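Long-range contact in nitrate transport protein nrtA (Synechocystis sp., PDB 2G29), which binds nitrate in the periplasm as the solute-binding component of the NrtABCD ABC transporter for nitrate, and probably also nitrite, uptake: residues Y116-L121 / K240-R245. Residues are numbered along the deposited sequence; the frame is centred on the assembly and turned at random.
With NO3 (nitrate ion), chain B.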
loop_
_atom_site.group_PDB
_atom_site.type_symbol
_atom_site.label_atom_id
_atom_site.label_comp_id
_atom_site.label_asym_id
_atom_site.label_seq_id
_atom_site.Cartn_x
_atom_site.Cartn_y
_atom_site.Cartn_z
ATOM N N TYR A 116 -1.774 -13.951 7.233
ATOM C CA TYR A 116 -0.835 -13.302 8.144
ATOM C C TYR A 116 -0.130 -12.168 7.403
ATOM O O TYR A 116 0.000 -12.202 6.188
ATOM C CB TYR A 116 0.292 -14.241 8.568
ATOM C CG TYR A 116 -0.064 -15.407 9.410
ATOM C CD1 TYR A 116 -0.883 -15.264 10.523
ATOM C CD2 TYR A 116 0.446 -16.663 9.111
ATOM C CE1 TYR A 116 -1.204 -16.373 11.322
ATOM C CE2 TYR A 116 0.158 -17.754 9.907
ATOM C CZ TYR A 116 -0.676 -17.600 11.002
ATOM O OH TYR A 116 -1.029 -18.672 11.800
ATOM N N ILE A 117 0.312 -11.167 8.160
ATOM C CA ILE A 117 1.158 -10.125 7.591
ATOM C C ILE A 117 2.543 -10.427 8.186
ATOM O O ILE A 117 2.748 -10.447 9.412
ATOM C CB ILE A 117 0.680 -8.718 7.963
ATOM C CG1 ILE A 117 -0.564 -8.386 7.155
ATOM C CG2 ILE A 117 1.819 -7.701 7.724
ATOM C CD1 ILE A 117 -1.155 -7.002 7.562
ATOM N N LEU A 118 3.487 -10.678 7.284
ATOM C CA LEU A 118 4.871 -11.018 7.684
ATOM C C LEU A 118 5.791 -9.814 7.727
ATOM O O LEU A 118 6.782 -9.823 8.458
ATOM C CB LEU A 118 5.468 -12.041 6.724
ATOM C CG LEU A 118 4.637 -13.325 6.586
ATOM C CD1 LEU A 118 5.363 -14.255 5.588
ATOM C CD2 LEU A 118 4.423 -13.994 7.920
ATOM N N ALA A 119 5.467 -8.779 6.958
ATOM C CA ALA A 119 6.270 -7.571 6.922
ATOM C C ALA A 119 5.462 -6.456 6.292
ATOM O O ALA A 119 4.442 -6.705 5.612
ATOM C CB ALA A 119 7.519 -7.814 6.077
ATOM N N ARG A 120 5.927 -5.236 6.478
ATOM C CA ARG A 120 5.324 -4.091 5.781
ATOM C C ARG A 120 6.291 -3.953 4.594
ATOM O O ARG A 120 7.513 -3.882 4.797
ATOM C CB ARG A 120 5.360 -2.799 6.628
ATOM C CG ARG A 120 4.494 -1.658 6.083
ATOM C CD ARG A 120 3.015 -1.966 6.343
ATOM N NE ARG A 120 2.794 -1.999 7.790
ATOM C CZ ARG A 120 1.851 -2.706 8.429
ATOM N NH1 ARG A 120 0.963 -3.461 7.764
ATOM N NH2 ARG A 120 1.845 -2.748 9.766
ATOM N N LEU A 121 5.784 -3.961 3.366
ATOM C CA LEU A 121 6.670 -3.803 2.212
ATOM C C LEU A 121 7.217 -2.377 2.079
ATOM O O LEU A 121 8.378 -2.186 1.686
ATOM C CB LEU A 121 5.945 -4.221 0.921
ATOM C CG LEU A 121 5.914 -5.731 0.685
ATOM C CD1 LEU A 121 5.085 -6.053 -0.531
ATOM C CD2 LEU A 121 7.347 -6.257 0.470
ATOM N N LYS A 240 1.889 -0.959 1.802
ATOM C CA LYS A 240 1.751 -2.375 1.425
ATOM C C LYS A 240 2.298 -3.313 2.463
ATOM O O LYS A 240 3.177 -2.962 3.263
ATOM C CB LYS A 240 2.455 -2.656 0.086
ATOM C CG LYS A 240 2.013 -1.741 -1.043
ATOM C CD LYS A 240 0.526 -1.971 -1.401
ATOM C CE LYS A 240 0.134 -1.244 -2.689
ATOM N NZ LYS A 240 0.350 0.276 -2.640
ATOM N N ALA A 241 1.750 -4.523 2.447
ATOM C CA ALA A 241 2.181 -5.581 3.337
ATOM C C ALA A 241 2.603 -6.787 2.513
ATOM O O ALA A 241 2.228 -6.941 1.342
ATOM C CB ALA A 241 1.011 -6.010 4.252
ATOM N N PHE A 242 3.433 -7.622 3.123
ATOM C CA PHE A 242 3.765 -8.902 2.514
ATOM C C PHE A 242 2.821 -9.845 3.288
ATOM O O PHE A 242 3.016 -10.181 4.472
ATOM C CB PHE A 242 5.246 -9.270 2.744
ATOM C CG PHE A 242 5.620 -10.674 2.296
ATOM C CD1 PHE A 242 4.972 -11.304 1.255
ATOM C CD2 PHE A 242 6.666 -11.337 2.919
ATOM C CE1 PHE A 242 5.343 -12.578 0.824
ATOM C CE2 PHE A 242 7.045 -12.618 2.494
ATOM C CZ PHE A 242 6.381 -13.223 1.457
ATOM N N GLY A 243 1.743 -10.227 2.611
ATOM C CA GLY A 243 0.774 -11.101 3.253
ATOM C C GLY A 243 0.774 -12.511 2.689
ATOM O O GLY A 243 1.026 -12.698 1.499
ATOM N N MET A 244 0.477 -13.489 3.527
ATOM C CA MET A 244 0.403 -14.862 3.063
ATOM C C MET A 244 -0.763 -15.603 3.693
ATOM O O MET A 244 -1.231 -15.247 4.779
ATOM C CB MET A 244 1.714 -15.614 3.397
ATOM C CG MET A 244 2.976 -15.092 2.674
ATOM S SD MET A 244 4.270 -16.366 2.510
ATOM C CE MET A 244 3.435 -17.472 1.302
ATOM N N ARG A 245 -1.266 -16.615 3.007
ATOM C CA ARG A 245 -2.306 -17.476 3.577
ATOM C C ARG A 245 -1.714 -18.119 4.837
ATOM O O ARG A 245 -0.549 -18.582 4.828
ATOM C CB ARG A 245 -2.702 -18.575 2.595
ATOM C CG ARG A 245 -3.669 -18.068 1.513
ATOM C CD ARG A 245 -4.129 -19.140 0.550
ATOM N NE ARG A 245 -4.719 -20.301 1.223
ATOM C CZ ARG A 245 -5.932 -20.766 0.982
ATOM N NH1 ARG A 245 -6.733 -20.164 0.100
ATOM N NH2 ARG A 245 -6.329 -21.874 1.592
HETATM N N NO3 B . -1.900 1.029 -5.541
HETATM O O1 NO3 B . -0.734 1.431 -4.953
HETATM O O2 NO3 B . -2.631 1.595 -6.531
HETATM O O3 NO3 B . -2.522 -0.237 -4.979
#
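Y116 and M244 hold each other by both backbone bonds of an antiparallel pair: Y116 N gives its hydrogen to M244 O at 2.8 Å, and M244 N returns one to Y116 O at 3.0 Å. Further along, L118 N reaches F242 O at 2.9 Å, yet F242 N turns to A119 O instead, at 2.8 Å. Both L118 and A119 thus lie opposite F242, a beta bulge, and the buried A119 N is left without a partner. L118 leans CD1 against CE2 of the F242 ring, 3.9 Å away, and touches M244 CG with the same methyl. L121 N bonds to K240 O from well above the carbonyl plane, while R120 CD rests beside that oxygen. With CG beside its own backbone N (chi1 -81°), L121 lays CD1 3.5 Å from A241 O and CG against F242 CB. Trimming L121 to an alanine is likely to leave a gap beside A241 O and F242 CB.

In the 2-1-3-5-4 sheet of this type 2 periplasmic binding fold, 240-245 runs antiparallel between 91-95 and the outer strand 115-120. Helix 253-271 packs over L118, A119, L121 and M244. On the other face, A241 CB sits 3.9 Å from I117 CG2, and the guanidinium of R120 goes on to a salt bridge with D335.

The K240 chain kinks about CB-CG and again about CD-CE, and leaves the strand end for the nitrate site, where NZ donates to O1 of the ion at 2.8 Å and also pairs with D44. W73 NE1 and G211 N bind the same nitrate.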